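Local atomic coordinates of putative oxidoreductase (Mycobacterium avium, PDB entry 3QHA), a protein that probably catalyses NAD(P)-dependent oxidation or reduction of a hydroxy acid or related substrate, as do its relatives of the 3-hydroxyisobutyrate dehydrogenase family. Residues B[29-34]-B[41-46]; B[71-76]-B[158-163]; B[82-87]-B[101-106]. One frame throughout, in Å; residues are numbered along the deposited sequence.

Contact 1. Residues B[29-34]-B[41-46]; sequences PMATRM and VTVYDI
M34, at the C-terminal part of segment 29-34, lies nearest V41, with CA atoms 6.1 Å apart, and no hydrogen bond joins the two segments. The contact is van der Waals packing of apolar side chains on each other and on the backbone of segment 29-34, with 159 Å² buried on both sides together. V41 contributes the largest single share, 65 Å². Its CB meets CB of M34 at 4.0 Å, while its CG1 branch lies 3.8 Å from O of A31 and 3.9 Å from C of M34. The torsion explains this reach: with chi1 at 63°, CG1 sits between the backbone N and the carbonyl carbon of V41 and is directed at the backbone of A31 and M34. Only the root of M34 takes part here. Beyond CB its chain runs out extended and leads away from strand 41-44, toward L18 and Y20 of strand 18-21 and H75. Two residues farther along the strand, the next inward-facing side chain, V43, touches A31 one helical turn back from M34, its CG1 being 4.1 Å from A31 CB. The alternation V41, V43 thus matches the i, i+3 spacing A31, M34. This is helix-on-sheet packing within the beta-alpha-beta unit 18-21, 27-33, 41-44, the unit that carries a GxGxxG sequence consistent with a dinucleotide-binding Rossmann fold. Around it, A31 also rests on Y20, A31 and V43 share L54 of helix 48-55, and the backbone of strand 41-44 is bonded to strand 18-21 and to T60 of strand 60-61.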
ATOM      1  N   PRO B  29      -8.065 -18.730  13.218  1.00 27.10           N
ATOM      2  CA  PRO B  29      -6.808 -19.048  12.524  1.00 27.26           C
ATOM      3  C   PRO B  29      -5.559 -18.874  13.394  1.00 27.03           C
ATOM      4  O   PRO B  29      -4.621 -19.664  13.278  1.00 27.16           O
ATOM      5  CB  PRO B  29      -6.785 -18.087  11.326  1.00 27.32           C
ATOM      6  CG  PRO B  29      -7.930 -17.167  11.488  1.00 27.28           C
ATOM      7  CD  PRO B  29      -8.850 -17.692  12.526  1.00 27.14           C
ATOM      8  N   MET B  30      -5.545 -17.851  14.247  1.00 26.91           N
ATOM      9  CA  MET B  30      -4.486 -17.707  15.253  1.00 26.95           C
ATOM     10  C   MET B  30      -4.411 -18.925  16.161  1.00 27.07           C
ATOM     11  O   MET B  30      -3.354 -19.533  16.302  1.00 27.17           O
ATOM     12  CB  MET B  30      -4.692 -16.460  16.120  1.00 26.77           C
ATOM     13  CG  MET B  30      -3.691 -15.362  15.858  1.00 27.52           C
ATOM     14  SD  MET B  30      -3.800 -14.042  17.076  1.00 29.28           S
ATOM     15  CE  MET B  30      -5.150 -13.109  16.383  1.00 28.88           C
ATOM     16  N   ALA B  31      -5.536 -19.268  16.781  1.00 27.25           N
ATOM     17  CA  ALA B  31      -5.585 -20.406  17.700  1.00 27.59           C
ATOM     18  C   ALA B  31      -5.254 -21.712  16.982  1.00 28.15           C
ATOM     19  O   ALA B  31      -4.660 -22.618  17.573  1.00 28.59           O
ATOM     20  CB  ALA B  31      -6.952 -20.494  18.374  1.00 27.77           C
ATOM     21  N   THR B  32      -5.634 -21.807  15.708  1.00 28.38           N
ATOM     22  CA  THR B  32      -5.296 -22.966  14.882  1.00 29.00           C
ATOM     23  C   THR B  32      -3.784 -23.083  14.672  1.00 29.14           C
ATOM     24  O   THR B  32      -3.233 -24.182  14.718  1.00 29.67           O
ATOM     25  CB  THR B  32      -6.001 -22.908  13.508  1.00 29.32           C
ATOM     26  OG1 THR B  32      -7.418 -22.841  13.699  1.00 29.29           O
ATOM     27  CG2 THR B  32      -5.672 -24.141  12.675  1.00 29.96           C
ATOM     28  N   ARG B  33      -3.122 -21.952  14.437  1.00 28.89           N
ATOM     29  CA  ARG B  33      -1.660 -21.917  14.332  1.00 29.06           C
ATOM     30  C   ARG B  33      -1.019 -22.387  15.641  1.00 29.42           C
ATOM     31  O   ARG B  33      -0.014 -23.096  15.629  1.00 29.77           O
ATOM     32  CB  ARG B  33      -1.181 -20.501  13.975  1.00 28.53           C
ATOM     33  CG  ARG B  33       0.322 -20.261  14.112  1.00 28.39           C
ATOM     34  CD  ARG B  33       1.121 -21.077  13.105  1.00 28.71           C
ATOM     35  NE  ARG B  33       2.560 -20.845  13.224  1.00 28.64           N
ATOM     36  CZ  ARG B  33       3.494 -21.493  12.527  1.00 29.43           C
ATOM     37  NH1 ARG B  33       3.156 -22.431  11.647  1.00 29.92           N
ATOM     38  NH2 ARG B  33       4.778 -21.203  12.712  1.00 29.16           N
ATOM     39  N   MET B  34      -1.618 -21.996  16.762  1.00 29.55           N
ATOM     40  CA  MET B  34      -1.114 -22.366  18.087  1.00 30.03           C
ATOM     41  C   MET B  34      -1.244 -23.855  18.444  1.00 31.21           C
ATOM     42  O   MET B  34      -0.634 -24.301  19.416  1.00 31.40           O
ATOM     43  CB  MET B  34      -1.795 -21.525  19.167  1.00 29.64           C
ATOM     44  CG  MET B  34      -1.432 -20.059  19.114  1.00 29.13           C
ATOM     45  SD  MET B  34      -2.219 -19.120  20.427  1.00 29.36           S
ATOM     46  CE  MET B  34      -1.830 -17.443  19.930  1.00 28.54           C
ATOM     47  N   VAL B  41      -2.525 -25.663  22.930  1.00 31.43           N
ATOM     48  CA  VAL B  41      -3.465 -24.578  23.206  1.00 30.34           C
ATOM     49  C   VAL B  41      -4.809 -25.113  23.695  1.00 30.30           C
ATOM     50  O   VAL B  41      -5.287 -26.148  23.227  1.00 30.75           O
ATOM     51  CB  VAL B  41      -3.671 -23.676  21.967  1.00 29.75           C
ATOM     52  CG1 VAL B  41      -4.302 -24.461  20.820  1.00 29.89           C
ATOM     53  CG2 VAL B  41      -4.513 -22.458  22.328  1.00 29.24           C
ATOM     54  N   THR B  42      -5.395 -24.401  24.655  1.00 29.60           N
ATOM     55  CA  THR B  42      -6.726 -24.692  25.174  1.00 29.57           C
ATOM     56  C   THR B  42      -7.636 -23.544  24.764  1.00 28.82           C
ATOM     57  O   THR B  42      -7.326 -22.382  25.019  1.00 28.10           O
ATOM     58  CB  THR B  42      -6.717 -24.814  26.709  1.00 30.05           C
ATOM     59  OG1 THR B  42      -5.876 -25.906  27.097  1.00 30.50           O
ATOM     60  CG2 THR B  42      -8.121 -25.044  27.247  1.00 30.36           C
ATOM     61  N   VAL B  43      -8.757 -23.869  24.129  1.00 28.77           N
ATOM     62  CA  VAL B  43      -9.595 -22.846  23.519  1.00 28.26           C
ATOM     63  C   VAL B  43     -10.975 -22.789  24.139  1.00 28.82           C
ATOM     64  O   VAL B  43     -11.474 -23.781  24.679  1.00 29.37           O
ATOM     65  CB  VAL B  43      -9.747 -23.069  21.996  1.00 28.07           C
ATOM     66  CG1 VAL B  43      -8.391 -22.995  21.311  1.00 27.36           C
ATOM     67  CG2 VAL B  43     -10.429 -24.398  21.706  1.00 28.38           C
ATOM     68  N   TYR B  44     -11.586 -21.613  24.054  1.00 28.72           N
ATOM     69  CA  TYR B  44     -12.979 -21.451  24.423  1.00 29.43           C
ATOM     70  C   TYR B  44     -13.681 -20.407  23.560  1.00 29.34           C
ATOM     71  O   TYR B  44     -13.153 -19.323  23.312  1.00 28.87           O
ATOM     72  CB  TYR B  44     -13.131 -21.074  25.893  1.00 29.84           C
ATOM     73  CG  TYR B  44     -14.576 -20.840  26.251  1.00 30.94           C
ATOM     74  CD1 TYR B  44     -15.416 -21.905  26.562  1.00 32.29           C
ATOM     75  CD2 TYR B  44     -15.119 -19.560  26.231  1.00 31.27           C
ATOM     76  CE1 TYR B  44     -16.752 -21.697  26.868  1.00 33.12           C
ATOM     77  CE2 TYR B  44     -16.448 -19.342  26.534  1.00 32.44           C
ATOM     78  CZ  TYR B  44     -17.261 -20.412  26.852  1.00 33.30           C
ATOM     79  OH  TYR B  44     -18.584 -20.194  27.155  1.00 35.29           O
ATOM     80  N   ASP B  45     -14.877 -20.764  23.111  1.00 30.06           N
ATOM     81  CA  ASP B  45     -15.799 -19.841  22.470  1.00 30.31           C
ATOM     82  C   ASP B  45     -17.198 -20.368  22.768  1.00 31.42           C
ATOM     83  O   ASP B  45     -17.417 -21.583  22.763  1.00 31.80           O
ATOM     84  CB  ASP B  45     -15.541 -19.779  20.964  1.00 29.98           C
ATOM     85  CG  ASP B  45     -16.353 -18.694  20.269  1.00 29.95           C
ATOM     86  OD1 ASP B  45     -15.745 -17.734  19.752  1.00 29.04           O
ATOM     87  OD2 ASP B  45     -17.596 -18.797  20.241  1.00 30.18           O
ATOM     88  N   ILE B  46     -18.137 -19.464  23.033  1.00 32.10           N
ATOM     89  CA  ILE B  46     -19.500 -19.869  23.402  1.00 33.44           C
ATOM     90  C   ILE B  46     -20.214 -20.606  22.265  1.00 34.07           C
ATOM     91  O   ILE B  46     -21.126 -21.393  22.510  1.00 34.81           O
ATOM     92  CB  ILE B  46     -20.364 -18.669  23.887  1.00 33.88           C
ATOM     93  CG1 ILE B  46     -20.639 -17.676  22.749  1.00 33.84           C
ATOM     94  CG2 ILE B  46     -19.690 -17.971  25.068  1.00 33.87           C
ATOM     95  CD1 ILE B  46     -21.417 -16.451  23.190  1.00 34.61           C
TER

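Contact 2. Residues B[71-76]-B[158-163]; sequences ADLIHI and KPAFKH
L73 and A160 meet through CD2 and CB at 3.8 Å, packing helix 151-164 against strand 73-76 of the Rossmann-type sheet. The same CD2 lies 4.0 Å from CE1 of F161, near the plane of the phenyl ring and at its edge, so one methyl touches two successive helix residues. The leucine side chain runs roughly perpendicular to that of F161. F161 CE1 also approaches H75, whose ring it meets at the edge and near the plane. The two rings are set obliquely, with centroids 5.9 Å apart and planes at 39°, an angle that fits neither a parallel stack nor a T-shaped pair. L73 and H75 alternate with I74 and present the same strand face to the helix, whose local axis passes 11.2 Å from that of the strand.

Farther out, F161 is backed by A102, T145 and V147, which belong to strands 100-103 and 143-148, and W164 meets both F161 and H75 with its ring. H75 ND1 is hydrogen-bonded to H104 NE2, which helps hold the imidazole in this orientation. That bond uses the nitrogen next to the carbon in contact with the phenylalanine: H75 CE1 stands 3.8 Å from F161 CE1.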
ATOM      1  N   ALA B  71      -4.075 -21.699  32.087  1.00 32.41           N
ATOM      2  CA  ALA B  71      -2.939 -21.537  31.173  1.00 31.69           C
ATOM      3  C   ALA B  71      -1.972 -20.440  31.617  1.00 31.37           C
ATOM      4  O   ALA B  71      -2.339 -19.542  32.375  1.00 31.61           O
ATOM      5  CB  ALA B  71      -3.435 -21.251  29.760  1.00 30.81           C
ATOM      6  N   ASP B  72      -0.737 -20.526  31.127  1.00 30.92           N
ATOM      7  CA  ASP B  72       0.313 -19.555  31.456  1.00 30.65           C
ATOM      8  C   ASP B  72       0.169 -18.261  30.660  1.00 29.48           C
ATOM      9  O   ASP B  72       0.455 -17.178  31.174  1.00 29.61           O
ATOM     10  CB  ASP B  72       1.701 -20.140  31.176  1.00 30.93           C
ATOM     11  CG  ASP B  72       1.977 -21.407  31.962  1.00 32.08           C
ATOM     12  OD1 ASP B  72       2.364 -22.415  31.336  1.00 32.95           O
ATOM     13  OD2 ASP B  72       1.807 -21.396  33.199  1.00 32.73           O
ATOM     14  N   LEU B  73      -0.241 -18.386  29.398  1.00 28.28           N
ATOM     15  CA  LEU B  73      -0.387 -17.239  28.502  1.00 27.15           C
ATOM     16  C   LEU B  73      -1.733 -17.327  27.798  1.00 26.57           C
ATOM     17  O   LEU B  73      -1.960 -18.227  26.989  1.00 26.58           O
ATOM     18  CB  LEU B  73       0.756 -17.209  27.483  1.00 26.63           C
ATOM     19  CG  LEU B  73       0.704 -16.151  26.373  1.00 25.69           C
ATOM     20  CD1 LEU B  73       0.600 -14.738  26.937  1.00 25.43           C
ATOM     21  CD2 LEU B  73       1.922 -16.279  25.476  1.00 24.50           C
ATOM     22  N   ILE B  74      -2.614 -16.382  28.108  1.00 26.19           N
ATOM     23  CA  ILE B  74      -4.004 -16.432  27.670  1.00 25.83           C
ATOM     24  C   ILE B  74      -4.266 -15.334  26.654  1.00 25.06           C
ATOM     25  O   ILE B  74      -4.131 -14.152  26.964  1.00 24.96           O
ATOM     26  CB  ILE B  74      -4.966 -16.244  28.861  1.00 26.43           C
ATOM     27  CG1 ILE B  74      -4.749 -17.344  29.903  1.00 27.11           C
ATOM     28  CG2 ILE B  74      -6.416 -16.245  28.387  1.00 26.10           C
ATOM     29  CD1 ILE B  74      -5.358 -17.028  31.246  1.00 27.99           C
ATOM     30  N   HIS B  75      -4.651 -15.734  25.446  1.00 24.54           N
ATOM     31  CA  HIS B  75      -4.910 -14.802  24.357  1.00 24.03           C
ATOM     32  C   HIS B  75      -6.400 -14.476  24.273  1.00 24.38           C
ATOM     33  O   HIS B  75      -7.244 -15.372  24.383  1.00 24.59           O
ATOM     34  CB  HIS B  75      -4.450 -15.409  23.034  1.00 23.70           C
ATOM     35  CG  HIS B  75      -2.985 -15.713  22.982  1.00 22.89           C
ATOM     36  ND1 HIS B  75      -2.043 -14.776  22.613  1.00 22.43           N
ATOM     37  CD2 HIS B  75      -2.300 -16.853  23.233  1.00 22.67           C
ATOM     38  CE1 HIS B  75      -0.842 -15.324  22.649  1.00 22.41           C
ATOM     39  NE2 HIS B  75      -0.969 -16.583  23.024  1.00 22.07           N
ATOM     40  N   ILE B  76      -6.723 -13.199  24.071  1.00 24.43           N
ATOM     41  CA  ILE B  76      -8.116 -12.757  23.969  1.00 24.84           C
ATOM     42  C   ILE B  76      -8.353 -11.961  22.685  1.00 24.91           C
ATOM     43  O   ILE B  76      -7.717 -10.931  22.456  1.00 24.66           O
ATOM     44  CB  ILE B  76      -8.520 -11.885  25.178  1.00 25.40           C
ATOM     45  CG1 ILE B  76      -8.440 -12.690  26.477  1.00 25.61           C
ATOM     46  CG2 ILE B  76      -9.937 -11.333  25.001  1.00 25.58           C
ATOM     47  CD1 ILE B  76      -8.609 -11.838  27.717  1.00 26.46           C
ATOM     48  N   LYS B 158       7.900 -13.670  24.258  1.00 27.37           N
ATOM     49  CA  LYS B 158       8.380 -13.422  22.897  1.00 27.32           C
ATOM     50  C   LYS B 158       8.576 -14.707  22.084  1.00 27.30           C
ATOM     51  O   LYS B 158       8.189 -14.746  20.915  1.00 26.92           O
ATOM     52  CB  LYS B 158       9.670 -12.591  22.907  1.00 27.79           C
ATOM     53  CG  LYS B 158      10.150 -12.167  21.524  1.00 28.47           C
ATOM     54  CD  LYS B 158      11.538 -11.549  21.574  1.00 30.07           C
ATOM     55  CE  LYS B 158      12.088 -11.323  20.172  1.00 31.08           C
ATOM     56  NZ  LYS B 158      13.259 -10.398  20.164  1.00 31.84           N
ATOM     57  N   PRO B 159       9.177 -15.755  22.685  1.00 27.69           N
ATOM     58  CA  PRO B 159       9.259 -17.018  21.944  1.00 27.86           C
ATOM     59  C   PRO B 159       7.894 -17.566  21.515  1.00 27.33           C
ATOM     60  O   PRO B 159       7.767 -18.097  20.412  1.00 27.49           O
ATOM     61  CB  PRO B 159       9.938 -17.963  22.941  1.00 28.62           C
ATOM     62  CG  PRO B 159      10.773 -17.067  23.780  1.00 28.90           C
ATOM     63  CD  PRO B 159       9.956 -15.811  23.937  1.00 28.27           C
ATOM     64  N   ALA B 160       6.890 -17.424  22.376  1.00 26.89           N
ATOM     65  CA  ALA B 160       5.530 -17.857  22.064  1.00 26.45           C
ATOM     66  C   ALA B 160       4.941 -17.045  20.908  1.00 25.80           C
ATOM     67  O   ALA B 160       4.357 -17.606  19.978  1.00 25.56           O
ATOM     68  CB  ALA B 160       4.639 -17.741  23.300  1.00 26.34           C
ATOM     69  N   PHE B 161       5.104 -15.726  20.979  1.00 25.32           N
ATOM     70  CA  PHE B 161       4.619 -14.814  19.939  1.00 24.81           C
ATOM     71  C   PHE B 161       5.291 -15.071  18.594  1.00 25.00           C
ATOM     72  O   PHE B 161       4.636 -15.026  17.552  1.00 24.93           O
ATOM     73  CB  PHE B 161       4.845 -13.354  20.356  1.00 24.64           C
ATOM     74  CG  PHE B 161       3.787 -12.801  21.280  1.00 24.01           C
ATOM     75  CD1 PHE B 161       3.137 -13.611  22.208  1.00 23.80           C
ATOM     76  CD2 PHE B 161       3.466 -11.452  21.240  1.00 23.55           C
ATOM     77  CE1 PHE B 161       2.170 -13.084  23.058  1.00 23.77           C
ATOM     78  CE2 PHE B 161       2.504 -10.923  22.087  1.00 23.52           C
ATOM     79  CZ  PHE B 161       1.854 -11.741  22.996  1.00 23.68           C
ATOM     80  N   LYS B 162       6.594 -15.348  18.623  1.00 25.40           N
ATOM     81  CA  LYS B 162       7.364 -15.626  17.405  1.00 25.77           C
ATOM     82  C   LYS B 162       6.828 -16.823  16.607  1.00 26.07           C
ATOM     83  O   LYS B 162       7.044 -16.910  15.398  1.00 26.49           O
ATOM     84  CB  LYS B 162       8.840 -15.856  17.745  1.00 26.24           C
ATOM     85  N   HIS B 163       6.133 -17.735  17.282  1.00 26.24           N
ATOM     86  CA  HIS B 163       5.547 -18.907  16.634  1.00 26.63           C
ATOM     87  C   HIS B 163       4.413 -18.551  15.668  1.00 26.42           C
ATOM     88  O   HIS B 163       4.274 -19.182  14.618  1.00 26.66           O
ATOM     89  CB  HIS B 163       5.038 -19.895  17.691  1.00 26.94           C
ATOM     90  CG  HIS B 163       4.211 -21.009  17.131  1.00 27.47           C
ATOM     91  ND1 HIS B 163       4.745 -22.019  16.360  1.00 28.64           N
ATOM     92  CD2 HIS B 163       2.886 -21.271  17.229  1.00 27.76           C
ATOM     93  CE1 HIS B 163       3.785 -22.856  16.009  1.00 29.24           C
ATOM     94  NE2 HIS B 163       2.647 -22.425  16.525  1.00 28.56           N
TER

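Contact 3. Residues B[82-87]-B[101-106]; sequences AQVREV and IAIHST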
ATOM      1  N   ALA B  82     -15.894  -3.590  26.037  1.00 35.67           N
ATOM      2  CA  ALA B  82     -16.805  -4.094  27.064  1.00 36.51           C
ATOM      3  C   ALA B  82     -16.609  -5.587  27.288  1.00 36.07           C
ATOM      4  O   ALA B  82     -16.536  -6.042  28.428  1.00 36.49           O
ATOM      5  CB  ALA B  82     -18.250  -3.798  26.685  1.00 37.31           C
ATOM      6  N   GLN B  83     -16.510  -6.339  26.195  1.00 35.62           N
ATOM      7  CA  GLN B  83     -16.309  -7.788  26.262  1.00 35.27           C
ATOM      8  C   GLN B  83     -14.903  -8.167  26.735  1.00 34.68           C
ATOM      9  O   GLN B  83     -14.743  -9.157  27.453  1.00 34.61           O
ATOM     10  CB  GLN B  83     -16.616  -8.444  24.909  1.00 34.92           C
ATOM     11  CG  GLN B  83     -18.103  -8.684  24.674  1.00 36.13           C
ATOM     12  CD  GLN B  83     -18.413  -9.188  23.271  1.00 36.52           C
ATOM     13  OE1 GLN B  83     -17.680 -10.008  22.714  1.00 36.31           O
ATOM     14  NE2 GLN B  83     -19.512  -8.702  22.697  1.00 37.39           N
ATOM     15  N   VAL B  84     -13.892  -7.393  26.341  1.00 34.30           N
ATOM     16  CA  VAL B  84     -12.529  -7.623  26.826  1.00 33.96           C
ATOM     17  C   VAL B  84     -12.484  -7.463  28.344  1.00 34.78           C
ATOM     18  O   VAL B  84     -11.970  -8.332  29.048  1.00 34.63           O
ATOM     19  CB  VAL B  84     -11.497  -6.673  26.171  1.00 33.59           C
ATOM     20  CG1 VAL B  84     -10.152  -6.768  26.885  1.00 33.20           C
ATOM     21  CG2 VAL B  84     -11.338  -6.997  24.689  1.00 32.93           C
ATOM     22  N   ARG B  85     -13.041  -6.358  28.837  1.00 35.76           N
ATOM     23  CA  ARG B  85     -13.116  -6.104  30.277  1.00 36.81           C
ATOM     24  C   ARG B  85     -13.781  -7.253  31.038  1.00 37.22           C
ATOM     25  O   ARG B  85     -13.319  -7.633  32.114  1.00 37.58           O
ATOM     26  CB  ARG B  85     -13.846  -4.783  30.556  1.00 37.87           C
ATOM     27  CG  ARG B  85     -12.998  -3.556  30.263  1.00 38.04           C
ATOM     28  CD  ARG B  85     -13.818  -2.279  30.196  1.00 39.39           C
ATOM     29  NE  ARG B  85     -13.004  -1.154  29.733  1.00 39.77           N
ATOM     30  CZ  ARG B  85     -12.179  -0.436  30.497  1.00 40.64           C
ATOM     31  NH1 ARG B  85     -12.040  -0.700  31.794  1.00 41.39           N
ATOM     32  NH2 ARG B  85     -11.488   0.562  29.958  1.00 40.59           N
ATOM     33  N   GLU B  86     -14.849  -7.816  30.474  1.00 37.33           N
ATOM     34  CA  GLU B  86     -15.569  -8.907  31.133  1.00 37.88           C
ATOM     35  C   GLU B  86     -14.770 -10.210  31.194  1.00 36.98           C
ATOM     36  O   GLU B  86     -14.706 -10.842  32.246  1.00 37.45           O
ATOM     37  CB  GLU B  86     -16.917  -9.168  30.460  1.00 38.44           C
ATOM     38  CG  GLU B  86     -17.721 -10.264  31.158  1.00 39.89           C
ATOM     39  CD  GLU B  86     -19.205 -10.167  30.886  1.00 42.02           C
ATOM     40  OE1 GLU B  86     -19.988 -10.079  31.861  1.00 43.84           O
ATOM     41  OE2 GLU B  86     -19.586 -10.173  29.696  1.00 42.53           O
ATOM     42  N   VAL B  87     -14.183 -10.616  30.071  1.00 35.81           N
ATOM     43  CA  VAL B  87     -13.412 -11.859  30.022  1.00 35.07           C
ATOM     44  C   VAL B  87     -12.236 -11.816  31.000  1.00 35.07           C
ATOM     45  O   VAL B  87     -12.027 -12.765  31.758  1.00 35.27           O
ATOM     46  CB  VAL B  87     -12.903 -12.172  28.593  1.00 34.17           C
ATOM     47  CG1 VAL B  87     -11.924 -13.340  28.606  1.00 33.39           C
ATOM     48  CG2 VAL B  87     -14.076 -12.468  27.662  1.00 34.20           C
ATOM     49  N   ILE B 101      -1.929 -12.180  30.244  1.00 28.99           N
ATOM     50  CA  ILE B 101      -3.098 -12.060  29.382  1.00 28.37           C
ATOM     51  C   ILE B 101      -2.757 -11.127  28.228  1.00 27.63           C
ATOM     52  O   ILE B 101      -2.388  -9.972  28.454  1.00 27.81           O
ATOM     53  CB  ILE B 101      -4.312 -11.504  30.147  1.00 28.86           C
ATOM     54  CG1 ILE B 101      -4.637 -12.400  31.346  1.00 29.56           C
ATOM     55  CG2 ILE B 101      -5.520 -11.396  29.220  1.00 28.67           C
ATOM     56  CD1 ILE B 101      -5.891 -11.998  32.094  1.00 30.28           C
ATOM     57  N   ALA B 102      -2.875 -11.635  27.001  1.00 26.81           N
ATOM     58  CA  ALA B 102      -2.589 -10.860  25.793  1.00 26.23           C
ATOM     59  C   ALA B 102      -3.879 -10.511  25.055  1.00 26.03           C
ATOM     60  O   ALA B 102      -4.610 -11.400  24.626  1.00 26.05           O
ATOM     61  CB  ALA B 102      -1.656 -11.639  24.878  1.00 25.68           C
ATOM     62  N   ILE B 103      -4.145  -9.216  24.898  1.00 26.10           N
ATOM     63  CA  ILE B 103      -5.348  -8.740  24.212  1.00 26.07           C
ATOM     64  C   ILE B 103      -5.026  -8.349  22.766  1.00 25.80           C
ATOM     65  O   ILE B 103      -4.199  -7.471  22.523  1.00 25.65           O
ATOM     66  CB  ILE B 103      -5.967  -7.534  24.938  1.00 26.57           C
ATOM     67  CG1 ILE B 103      -6.206  -7.860  26.417  1.00 27.14           C
ATOM     68  CG2 ILE B 103      -7.281  -7.133  24.279  1.00 26.54           C
ATOM     69  CD1 ILE B 103      -6.562  -6.652  27.257  1.00 27.77           C
ATOM     70  N   HIS B 104      -5.688  -9.005  21.813  1.00 25.84           N
ATOM     71  CA  HIS B 104      -5.410  -8.808  20.387  1.00 25.75           C
ATOM     72  C   HIS B 104      -6.484  -8.023  19.631  1.00 26.35           C
ATOM     73  O   HIS B 104      -6.225  -7.521  18.537  1.00 26.44           O
ATOM     74  CB  HIS B 104      -5.228 -10.160  19.704  1.00 25.56           C
ATOM     75  CG  HIS B 104      -4.175 -11.017  20.331  1.00 25.11           C
ATOM     76  ND1 HIS B 104      -2.840 -10.673  20.332  1.00 24.83           N
ATOM     77  CD2 HIS B 104      -4.258 -12.206  20.969  1.00 24.80           C
ATOM     78  CE1 HIS B 104      -2.147 -11.614  20.949  1.00 25.06           C
ATOM     79  NE2 HIS B 104      -2.985 -12.554  21.346  1.00 25.21           N
ATOM     80  N   SER B 105      -7.685  -7.925  20.191  1.00 27.13           N
ATOM     81  CA  SER B 105      -8.778  -7.217  19.523  1.00 27.81           C
ATOM     82  C   SER B 105      -8.799  -5.744  19.915  1.00 28.71           C
ATOM     83  O   SER B 105      -8.052  -5.312  20.797  1.00 28.80           O
ATOM     84  CB  SER B 105     -10.117  -7.876  19.841  1.00 28.07           C
ATOM     85  OG  SER B 105     -10.296  -8.020  21.237  1.00 27.86           O
ATOM     86  N   THR B 106      -9.662  -4.978  19.255  1.00 29.72           N
ATOM     87  CA  THR B 106      -9.685  -3.536  19.422  1.00 30.72           C
ATOM     88  C   THR B 106     -10.082  -3.115  20.836  1.00 31.58           C
ATOM     89  O   THR B 106     -11.102  -3.554  21.371  1.00 32.10           O
ATOM     90  CB  THR B 106     -10.621  -2.867  18.403  1.00 31.26           C
ATOM     91  OG1 THR B 106     -10.211  -3.223  17.075  1.00 31.61           O
ATOM     92  CG2 THR B 106     -10.581  -1.351  18.552  1.00 31.82           C
TER
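The torsions of V84 and I103 turn their branches toward each other. Chi1 of V84 is 169°, which sets CG1 opposite the backbone N and spreads both methyls toward the strand; chi1 of I103 is -53°, which places CG1 opposite the carbonyl carbon and sends the extended chain to the helix. The result is a methyl-to-methyl contact of 3.6 Å between V84 CG1 and I103 CD1. I103 CG2 adds a second touch, 3.9 Å from V84 CG1, so the valine branch is met by both arms of the isoleucine.

The other valine methyl, CG2, lies 3.7 Å from S105 OG just past the end of the strand. No hydrogen bond is possible with this methyl; the hydroxyl is instead hydrogen-bonded to the backbone N of V78. V84 accordingly spans the strand end and the loop after it, and with 71 Å² covered it supplies more than half of the 126 Å² buried here.

The contact closes the beta-alpha-beta unit 73-76, 81-92, 100-103. V84 also packs on V78 and I107, V87 of the same helix reaches I76 and I21, and I103 bonds through its backbone to V127 of strand 125-132.

In the fold
All three contacts pack helices on one mixed sheet of the probable NAD(P)-binding domain. Contact 1 comes first along the chain, and contact 3 is nested inside the loop closed by contact 2. Centres of contacts 1 and 2 are 12 Å apart; each lies 15 Å from contact 3. Contacts 1 and 2 are tied directly by R33 NE to H163 O, 2.8 Å, joining helices 27-33 and 151-164. Contacts 2 and 3 share neighbouring strands 73-76 and 100-103, bonded from I74 O to A102 N at 2.8 Å. Together they link two separate beta-alpha-beta units of the same sheet with helix 151-164, a framework consistent with dinucleotide binding.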